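Local coordinates for protein inosine-uridine preferring nucleoside hydrolase (Gardnerella vaginalis 315-A, PDB 6BA1) that is a member of the inosine-uridine preferring nucleoside hydrolase family, with an alpha/beta fold built on a central, mostly parallel sheet and a bound calcium ion, at residues P61-L69 against R103-F113; N167-S175 against V270-T280. All blocks are in the same frame, centred on the assembly; numbering follows the deposited sequence.

Interaction 1 of 2, residues P61-L69 against R103-F113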
loop_
_atom_site.group_PDB
_atom_site.type_symbol
_atom_site.label_atom_id
_atom_site.label_comp_id
_atom_site.label_asym_id
_atom_site.label_seq_id
_atom_site.Cartn_x
_atom_site.Cartn_y
_atom_site.Cartn_z
ATOM N N PRO A 61 -36.845 5.870 16.047
ATOM C CA PRO A 61 -37.429 4.568 15.726
ATOM C C PRO A 61 -37.989 4.450 14.304
ATOM O O PRO A 61 -38.593 3.432 14.003
ATOM C CB PRO A 61 -38.568 4.427 16.755
ATOM C CG PRO A 61 -38.550 5.667 17.595
ATOM C CD PRO A 61 -37.799 6.689 16.814
ATOM N N GLU A 62 -37.826 5.483 13.470
ATOM C CA GLU A 62 -38.157 5.402 12.039
ATOM C C GLU A 62 -37.143 4.590 11.234
ATOM O O GLU A 62 -37.417 4.213 10.094
ATOM C CB GLU A 62 -38.330 6.811 11.417
ATOM C CG GLU A 62 -37.084 7.533 10.892
ATOM C CD GLU A 62 -36.171 8.102 11.973
ATOM O OE1 GLU A 62 -36.382 7.789 13.162
ATOM O OE2 GLU A 62 -35.240 8.870 11.627
ATOM N N VAL A 63 -35.967 4.345 11.810
ATOM C CA VAL A 63 -34.898 3.627 11.123
ATOM C C VAL A 63 -35.282 2.158 10.995
ATOM O O VAL A 63 -35.312 1.432 11.974
ATOM C CB VAL A 63 -33.547 3.779 11.854
ATOM C CG1 VAL A 63 -32.474 2.914 11.201
ATOM C CG2 VAL A 63 -33.117 5.239 11.881
ATOM N N LYS A 64 -35.560 1.737 9.772
ATOM C CA LYS A 64 -36.053 0.400 9.472
ATOM C C LYS A 64 -34.861 -0.535 9.321
ATOM O O LYS A 64 -33.987 -0.302 8.481
ATOM C CB LYS A 64 -36.885 0.412 8.192
ATOM C CG LYS A 64 -37.953 1.493 8.184
ATOM C CD LYS A 64 -39.042 1.277 7.144
ATOM C CE LYS A 64 -39.633 2.606 6.621
ATOM N NZ LYS A 64 -41.098 2.486 6.453
ATOM N N VAL A 65 -34.822 -1.584 10.136
ATOM C CA VAL A 65 -33.697 -2.519 10.162
ATOM C C VAL A 65 -34.011 -3.743 9.301
ATOM O O VAL A 65 -34.963 -4.467 9.574
ATOM C CB VAL A 65 -33.388 -2.957 11.606
ATOM C CG1 VAL A 65 -32.263 -3.980 11.640
ATOM C CG2 VAL A 65 -33.044 -1.734 12.453
ATOM N N TYR A 66 -33.201 -3.970 8.270
ATOM C CA TYR A 66 -33.392 -5.093 7.348
ATOM C C TYR A 66 -32.449 -6.235 7.704
ATOM O O TYR A 66 -31.532 -6.073 8.499
ATOM C CB TYR A 66 -33.203 -4.634 5.902
ATOM C CG TYR A 66 -34.191 -3.558 5.511
ATOM C CD1 TYR A 66 -35.352 -3.866 4.813
ATOM C CD2 TYR A 66 -33.973 -2.227 5.861
ATOM C CE1 TYR A 66 -36.263 -2.870 4.458
ATOM C CE2 TYR A 66 -34.872 -1.230 5.519
ATOM C CZ TYR A 66 -36.014 -1.552 4.818
ATOM O OH TYR A 66 -36.901 -0.552 4.481
ATOM N N LYS A 67 -32.693 -7.392 7.102
ATOM C CA LYS A 67 -32.080 -8.646 7.504
ATOM C C LYS A 67 -31.199 -9.179 6.367
ATOM O O LYS A 67 -31.704 -9.663 5.353
ATOM C CB LYS A 67 -33.192 -9.649 7.870
ATOM C CG LYS A 67 -33.121 -10.210 9.285
ATOM C CD LYS A 67 -34.446 -10.839 9.688
ATOM C CE LYS A 67 -34.411 -11.364 11.110
ATOM N NZ LYS A 67 -35.616 -12.183 11.427
ATOM N N GLY A 68 -29.883 -9.047 6.522
ATOM C CA GLY A 68 -28.918 -9.587 5.559
ATOM C C GLY A 68 -28.588 -11.052 5.803
ATOM O O GLY A 68 -29.360 -11.765 6.418
ATOM N N LEU A 69 -27.420 -11.476 5.326
ATOM C CA LEU A 69 -27.011 -12.886 5.343
ATOM C C LEU A 69 -26.249 -13.253 6.613
ATOM O O LEU A 69 -25.514 -12.431 7.142
ATOM C CB LEU A 69 -26.180 -13.195 4.087
ATOM C CG LEU A 69 -26.961 -13.109 2.771
ATOM C CD1 LEU A 69 -26.110 -12.627 1.615
ATOM C CD2 LEU A 69 -27.555 -14.459 2.434
ATOM N N ARG A 103 -40.415 -2.985 17.962
ATOM C CA ARG A 103 -40.352 -3.018 16.487
ATOM C C ARG A 103 -39.486 -4.190 16.153
ATOM O O ARG A 103 -38.654 -4.636 16.972
ATOM C CB ARG A 103 -39.754 -1.717 15.874
ATOM C CG ARG A 103 -40.025 -0.550 16.726
ATOM C CD ARG A 103 -39.506 0.864 16.236
ATOM N NE ARG A 103 -38.090 0.839 15.880
ATOM C CZ ARG A 103 -37.610 0.629 14.663
ATOM N NH1 ARG A 103 -38.445 0.366 13.655
ATOM N NH2 ARG A 103 -36.312 0.660 14.368
ATOM N N LYS A 104 -39.694 -4.736 14.953
ATOM C CA LYS A 104 -38.955 -5.894 14.461
ATOM C C LYS A 104 -38.446 -5.693 13.044
ATOM O O LYS A 104 -38.735 -4.675 12.414
ATOM C CB LYS A 104 -39.843 -7.149 14.589
ATOM C CG LYS A 104 -40.094 -7.528 16.046
ATOM C CD LYS A 104 -39.939 -9.008 16.507
ATOM C CE LYS A 104 -39.287 -9.064 17.900
ATOM N NZ LYS A 104 -39.730 -10.210 18.734
ATOM N N ALA A 105 -37.663 -6.650 12.555
ATOM C CA ALA A 105 -37.035 -6.538 11.239
ATOM C C ALA A 105 -38.063 -6.510 10.127
ATOM O O ALA A 105 -39.082 -7.185 10.210
ATOM C CB ALA A 105 -36.075 -7.693 11.014
ATOM N N GLU A 106 -37.785 -5.736 9.075
ATOM C CA GLU A 106 -38.683 -5.644 7.916
ATOM C C GLU A 106 -38.766 -6.983 7.198
ATOM O O GLU A 106 -37.919 -7.860 7.384
ATOM C CB GLU A 106 -38.216 -4.576 6.943
ATOM C CG GLU A 106 -38.202 -3.153 7.503
ATOM C CD GLU A 106 -39.574 -2.609 7.812
ATOM O OE1 GLU A 106 -40.517 -2.901 7.063
ATOM O OE2 GLU A 106 -39.693 -1.864 8.798
ATOM N N ASP A 107 -39.805 -7.142 6.381
ATOM C CA ASP A 107 -40.119 -8.439 5.777
ATOM C C ASP A 107 -39.101 -8.842 4.727
ATOM O O ASP A 107 -38.636 -9.975 4.726
ATOM C CB ASP A 107 -41.533 -8.439 5.171
ATOM C CG ASP A 107 -42.629 -8.365 6.227
ATOM O OD1 ASP A 107 -42.337 -8.446 7.440
ATOM O OD2 ASP A 107 -43.812 -8.269 5.820
ATOM N N GLU A 108 -38.770 -7.912 3.839
ATOM C CA GLU A 108 -37.809 -8.182 2.764
ATOM C C GLU A 108 -36.362 -8.293 3.258
ATOM O O GLU A 108 -36.001 -7.764 4.313
ATOM C CB GLU A 108 -37.927 -7.126 1.657
ATOM C CG GLU A 108 -37.433 -5.741 2.043
ATOM C CD GLU A 108 -38.260 -4.620 1.417
ATOM O OE1 GLU A 108 -39.485 -4.537 1.727
ATOM O OE2 GLU A 108 -37.670 -3.828 0.637
ATOM N N SER A 109 -35.552 -8.996 2.469
ATOM C CA SER A 109 -34.118 -9.149 2.745
ATOM C C SER A 109 -33.389 -7.834 2.494
ATOM O O SER A 109 -33.850 -6.984 1.725
ATOM C CB SER A 109 -33.493 -10.275 1.897
ATOM O OG SER A 109 -33.239 -9.869 0.561
ATOM N N ALA A 110 -32.243 -7.690 3.142
ATOM C CA ALA A 110 -31.421 -6.493 3.006
ATOM C C ALA A 110 -30.754 -6.420 1.645
ATOM O O ALA A 110 -30.489 -5.328 1.136
ATOM C CB ALA A 110 -30.377 -6.446 4.099
ATOM N N VAL A 111 -30.485 -7.591 1.070
ATOM C CA VAL A 111 -30.026 -7.701 -0.316
ATOM C C VAL A 111 -30.971 -6.908 -1.233
ATOM O O VAL A 111 -30.531 -6.030 -1.978
ATOM C CB VAL A 111 -29.956 -9.181 -0.783
ATOM C CG1 VAL A 111 -29.387 -9.280 -2.193
ATOM C CG2 VAL A 111 -29.158 -10.044 0.200
ATOM N N ASP A 112 -32.270 -7.206 -1.142
ATOM C CA ASP A 112 -33.297 -6.555 -1.973
ATOM C C ASP A 112 -33.556 -5.099 -1.592
ATOM O O ASP A 112 -33.874 -4.288 -2.462
ATOM C CB ASP A 112 -34.623 -7.325 -1.921
ATOM C CG ASP A 112 -34.528 -8.712 -2.529
ATOM O OD1 ASP A 112 -33.798 -8.901 -3.527
ATOM O OD2 ASP A 112 -35.212 -9.615 -1.997
ATOM N N PHE A 113 -33.446 -4.776 -0.302
ATOM C CA PHE A 113 -33.598 -3.394 0.166
ATOM C C PHE A 113 -32.551 -2.470 -0.452
ATOM O O PHE A 113 -32.865 -1.341 -0.842
ATOM C CB PHE A 113 -33.519 -3.309 1.690
ATOM C CG PHE A 113 -33.472 -1.899 2.212
ATOM C CD1 PHE A 113 -34.491 -0.994 1.911
ATOM C CD2 PHE A 113 -32.396 -1.464 2.985
ATOM C CE1 PHE A 113 -34.446 0.309 2.388
ATOM C CE2 PHE A 113 -32.353 -0.160 3.460
ATOM C CZ PHE A 113 -33.377 0.725 3.160
#
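Tyr-66 reaches from the strand 64-67 into a slot between Glu-106 and Phe-113. Its CB starts against the methyl of Ala-110, 3.8 Å from that CB. With CG anti to the carbonyl carbon, chi1 -60° brings the ring toward residues 103-113. CD1 then lies between the CB atoms of Glu-106 and Phe-113, and CE1 runs under Glu-106 CG, which sits over one ring face 3.9 Å from the centroid. CG of Glu-108 approaches at the rim near the ring plane. On the opposite face the Tyr-66 ring lies over the Phe-113 ring in a face-to-face stack, with centroids 3.6 Å apart and planes at 8°. The tip, OH, ends above Phe-113 CE1.

Backbone bonds fix the register on both sides of the tyrosine: Glu-106 N donates to Val-65 O (3.1 Å, 162° at the hydrogen) and Ala-110 N to Lys-67 O (3.0 Å). Farther along, Arg-103 NH2 gives a bent bond to Val-63 O, while Pro-61 O lies over the guanidinium face.

Asp-56 of helix 44-57 forms a salt bridge with Arg-103 NE, and Val-65 packs on Leu-52 of that helix. Strand 64-67 is an edge strand of the main sheet, bonded on its inner side to strand 31-37; residues 103-109 run along its outer side into helix 110-121, whose Phe-113 also touches Ile-33 and Thr-36.

Interaction 2 of 2, residues N167-S175 against V270-T280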
loop_
_atom_site.group_PDB
_atom_site.type_symbol
_atom_site.label_atom_id
_atom_site.label_comp_id
_atom_site.label_asym_id
_atom_site.label_seq_id
_atom_site.Cartn_x
_atom_site.Cartn_y
_atom_site.Cartn_z
ATOM N N ASN A 167 -4.402 -10.913 11.142
ATOM C CA ASN A 167 -3.035 -11.401 10.947
ATOM C C ASN A 167 -2.207 -10.213 10.446
ATOM O O ASN A 167 -2.681 -9.075 10.491
ATOM C CB ASN A 167 -3.022 -12.623 10.001
ATOM C CG ASN A 167 -3.712 -12.365 8.669
ATOM O OD1 ASN A 167 -3.638 -11.271 8.115
ATOM N ND2 ASN A 167 -4.375 -13.384 8.143
ATOM N N ALA A 168 -0.986 -10.451 9.978
ATOM C CA ALA A 168 -0.140 -9.363 9.450
ATOM C C ALA A 168 -0.640 -8.719 8.143
ATOM O O ALA A 168 -0.200 -7.625 7.804
ATOM C CB ALA A 168 1.304 -9.839 9.296
ATOM N N TRP A 169 -1.559 -9.371 7.431
ATOM C CA TRP A 169 -1.991 -8.917 6.099
ATOM C C TRP A 169 -3.507 -8.768 5.863
ATOM O O TRP A 169 -3.894 -8.347 4.778
ATOM C CB TRP A 169 -1.391 -9.843 5.034
ATOM C CG TRP A 169 -1.845 -11.263 5.123
ATOM C CD1 TRP A 169 -2.836 -11.841 4.405
ATOM C CD2 TRP A 169 -1.314 -12.287 5.973
ATOM N NE1 TRP A 169 -2.970 -13.162 4.756
ATOM C CE2 TRP A 169 -2.045 -13.464 5.717
ATOM C CE3 TRP A 169 -0.296 -12.322 6.936
ATOM C CZ2 TRP A 169 -1.792 -14.671 6.380
ATOM C CZ3 TRP A 169 -0.041 -13.523 7.601
ATOM C CH2 TRP A 169 -0.789 -14.679 7.318
ATOM N N THR A 170 -4.353 -9.087 6.849
ATOM C CA THR A 170 -5.820 -8.972 6.695
ATOM C C THR A 170 -6.472 -8.238 7.861
ATOM O O THR A 170 -6.015 -8.331 9.001
ATOM C CB THR A 170 -6.516 -10.354 6.574
ATOM O OG1 THR A 170 -6.578 -10.986 7.854
ATOM C CG2 THR A 170 -5.785 -11.277 5.626
ATOM N N GLU A 171 -7.557 -7.532 7.569
ATOM C CA GLU A 171 -8.341 -6.818 8.571
ATOM C C GLU A 171 -9.694 -7.516 8.784
ATOM O O GLU A 171 -10.250 -8.098 7.853
ATOM C CB GLU A 171 -8.516 -5.359 8.141
ATOM C CG GLU A 171 -9.359 -4.485 9.065
ATOM C CD GLU A 171 -10.863 -4.681 8.909
ATOM O OE1 GLU A 171 -11.317 -5.049 7.794
ATOM O OE2 GLU A 171 -11.599 -4.493 9.909
ATOM N N ALA A 172 -10.221 -7.428 10.011
ATOM C CA ALA A 172 -11.429 -8.153 10.464
ATOM C C ALA A 172 -12.595 -8.256 9.462
ATOM O O ALA A 172 -12.934 -9.357 9.027
ATOM C CB ALA A 172 -11.918 -7.561 11.775
ATOM N N ASN A 173 -13.210 -7.117 9.120
ATOM C CA ASN A 173 -14.365 -7.088 8.204
ATOM C C ASN A 173 -14.075 -7.748 6.827
ATOM O O ASN A 173 -14.950 -8.409 6.246
ATOM C CB ASN A 173 -14.887 -5.644 8.024
ATOM C CG ASN A 173 -15.482 -5.054 9.314
ATOM O OD1 ASN A 173 -16.150 -5.751 10.095
ATOM N ND2 ASN A 173 -15.247 -3.764 9.538
ATOM N N ILE A 174 -12.847 -7.602 6.336
ATOM C CA ILE A 174 -12.432 -8.264 5.100
ATOM C C ILE A 174 -12.143 -9.742 5.366
ATOM O O ILE A 174 -12.488 -10.599 4.558
ATOM C CB ILE A 174 -11.175 -7.594 4.478
ATOM C CG1 ILE A 174 -11.436 -6.107 4.192
ATOM C CG2 ILE A 174 -10.755 -8.313 3.190
ATOM C CD1 ILE A 174 -12.334 -5.831 3.008
ATOM N N SER A 175 -11.505 -10.028 6.498
ATOM C CA SER A 175 -11.176 -11.398 6.912
ATOM C C SER A 175 -12.382 -12.327 6.928
ATOM O O SER A 175 -12.276 -13.472 6.497
ATOM C CB SER A 175 -10.504 -11.397 8.287
ATOM O OG SER A 175 -10.421 -12.706 8.824
ATOM N N VAL A 270 -8.965 -7.869 -3.689
ATOM C CA VAL A 270 -8.683 -8.569 -2.446
ATOM C C VAL A 270 -8.139 -9.929 -2.816
ATOM O O VAL A 270 -8.640 -10.583 -3.731
ATOM C CB VAL A 270 -9.927 -8.705 -1.545
ATOM C CG1 VAL A 270 -9.618 -9.534 -0.301
ATOM C CG2 VAL A 270 -10.444 -7.326 -1.157
ATOM N N ASP A 271 -7.095 -10.338 -2.107
ATOM C CA ASP A 271 -6.428 -11.598 -2.386
ATOM C C ASP A 271 -7.308 -12.737 -1.898
ATOM O O ASP A 271 -7.789 -12.719 -0.764
ATOM C CB ASP A 271 -5.038 -11.652 -1.735
ATOM C CG ASP A 271 -3.986 -10.820 -2.475
ATOM O OD1 ASP A 271 -4.291 -10.186 -3.502
ATOM O OD2 ASP A 271 -2.831 -10.812 -2.013
ATOM N N VAL A 272 -7.532 -13.698 -2.785
ATOM C CA VAL A 272 -8.390 -14.845 -2.524
ATOM C C VAL A 272 -7.586 -16.155 -2.451
ATOM O O VAL A 272 -7.821 -16.955 -1.546
ATOM C CB VAL A 272 -9.491 -14.929 -3.609
ATOM C CG1 VAL A 272 -10.326 -16.199 -3.469
ATOM C CG2 VAL A 272 -10.371 -13.687 -3.551
ATOM N N GLU A 273 -6.649 -16.369 -3.384
ATOM C CA GLU A 273 -5.999 -17.684 -3.552
ATOM C C GLU A 273 -4.792 -17.951 -2.674
ATOM O O GLU A 273 -4.681 -19.013 -2.073
ATOM C CB GLU A 273 -5.609 -17.918 -5.031
ATOM C CG GLU A 273 -6.794 -18.036 -5.988
ATOM C CD GLU A 273 -6.618 -19.055 -7.122
ATOM O OE1 GLU A 273 -5.464 -19.227 -7.555
ATOM O OE2 GLU A 273 -7.631 -19.678 -7.478
ATOM N N GLY A 274 -3.880 -16.997 -2.607
ATOM C CA GLY A 274 -2.550 -17.204 -2.011
ATOM C C GLY A 274 -2.516 -17.327 -0.505
ATOM O O GLY A 274 -3.562 -17.352 0.139
ATOM N N PRO A 275 -1.300 -17.406 0.076
ATOM C CA PRO A 275 -1.143 -17.339 1.535
ATOM C C PRO A 275 -1.326 -15.919 2.084
ATOM O O PRO A 275 -1.262 -15.722 3.299
ATOM C CB PRO A 275 0.282 -17.837 1.758
ATOM C CG PRO A 275 1.002 -17.425 0.531
ATOM C CD PRO A 275 0.009 -17.495 -0.598
ATOM N N THR A 276 -1.515 -14.944 1.188
ATOM C CA THR A 276 -1.991 -13.607 1.540
ATOM C C THR A 276 -3.519 -13.441 1.408
ATOM O O THR A 276 -3.999 -12.317 1.275
ATOM C CB THR A 276 -1.323 -12.549 0.644
ATOM O OG1 THR A 276 -1.568 -12.872 -0.730
ATOM C CG2 THR A 276 0.162 -12.504 0.891
ATOM N N ARG A 277 -4.283 -14.536 1.444
ATOM C CA ARG A 277 -5.748 -14.485 1.349
ATOM C C ARG A 277 -6.338 -13.517 2.378
ATOM O O ARG A 277 -6.044 -13.626 3.565
ATOM C CB ARG A 277 -6.347 -15.888 1.528
ATOM C CG ARG A 277 -7.871 -15.948 1.506
ATOM C CD ARG A 277 -8.413 -17.353 1.721
ATOM N NE ARG A 277 -9.809 -17.321 2.174
ATOM C CZ ARG A 277 -10.871 -17.058 1.407
ATOM N NH1 ARG A 277 -12.086 -17.062 1.940
ATOM N NH2 ARG A 277 -10.734 -16.807 0.096
ATOM N N GLY A 278 -7.155 -12.577 1.902
ATOM C CA GLY A 278 -7.805 -11.561 2.742
ATOM C C GLY A 278 -7.120 -10.201 2.793
ATOM O O GLY A 278 -7.556 -9.309 3.538
ATOM N N ARG A 279 -6.056 -10.045 2.005
ATOM C CA ARG A 279 -5.292 -8.801 1.946
ATOM C C ARG A 279 -5.920 -7.867 0.935
ATOM O O ARG A 279 -6.308 -8.291 -0.149
ATOM C CB ARG A 279 -3.823 -9.097 1.579
ATOM C CG ARG A 279 -2.980 -7.930 1.071
ATOM C CD ARG A 279 -1.497 -8.176 1.308
ATOM N NE ARG A 279 -0.610 -7.713 0.237
ATOM C CZ ARG A 279 -0.361 -8.360 -0.903
ATOM N NH1 ARG A 279 -0.938 -9.512 -1.199
ATOM N NH2 ARG A 279 0.477 -7.833 -1.783
ATOM N N THR A 280 -6.017 -6.598 1.305
ATOM C CA THR A 280 -6.457 -5.549 0.402
ATOM C C THR A 280 -5.225 -4.987 -0.290
ATOM O O THR A 280 -4.277 -4.555 0.376
ATOM C CB THR A 280 -7.135 -4.426 1.185
ATOM O OG1 THR A 280 -6.336 -4.109 2.330
ATOM C CG2 THR A 280 -8.514 -4.863 1.669
#
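Trp-169 brings the NE1 side of its indole to the type I turn 274-277: NE1 gives Arg-277 O, which lies at the ring edge, a weak hydrogen bond (3.3 Å, 135° at the hydrogen), and CZ2 comes close to Pro-275 O. The tryptophan's carbonyl O faces Arg-279 CA in a CA-H...O contact. Beside it, the Thr-170 methyl CG2 packs on the backbone of Gly-278. Ile-174 completes this shell, its CG2 meeting Gly-278 O and, 3.9 Å away, Val-270 CG1, while its CG1 crosses the Thr-280 methyl CG2 at a slant.

One layer out, Asn-167 OD1 accepts from Trp-169 N (2.9 Å), an Asx turn, and sits over one face of the indole, toward its rim. Within residues 270-280 a type II turn spans 276-279, with Gly-278 at positive phi (98°); Asp-271 OD2 takes a bond from Thr-276 OG1 (2.7 Å), and Gly-278 N donates to Asp-271 O.

Outside these layers, Trp-169 also packs on Pro-275 of the second subunit. Glu-171, N-cap of helix 172-176, accepts from Gly-158 N through OE1; its side chain, about 7 Å from the calcium ion, is not among the metal's ligands. The arrangement is a beta-hairpin loop, joining antiparallel strands 268-270 and 280-282, docked on a helix N terminus at the subunit interface.

Overall arrangement
From the N terminus, strands 6-11 and 31-37 and helix 44-57 come first. Interaction 1 then brings residues 103-113 back to 61-69, closing a connection of 33 residues that holds helix 82-88 and no strand; it ties the approach to helix 110-121 to an outer edge of the main sheet. The chain passes on through strands 125-129 and 152-156 before interaction 2 opens. Its 94 intervening residues, largely helical, include strands 191-194 and 261-265, and the contact links the start of helix 172-176 to the small two-stranded sheet. The loops are in series, neither nested nor crossed. The centres of interaction 1 and interaction 2 lie 29 Å apart, with nearest atoms about 11 Å apart.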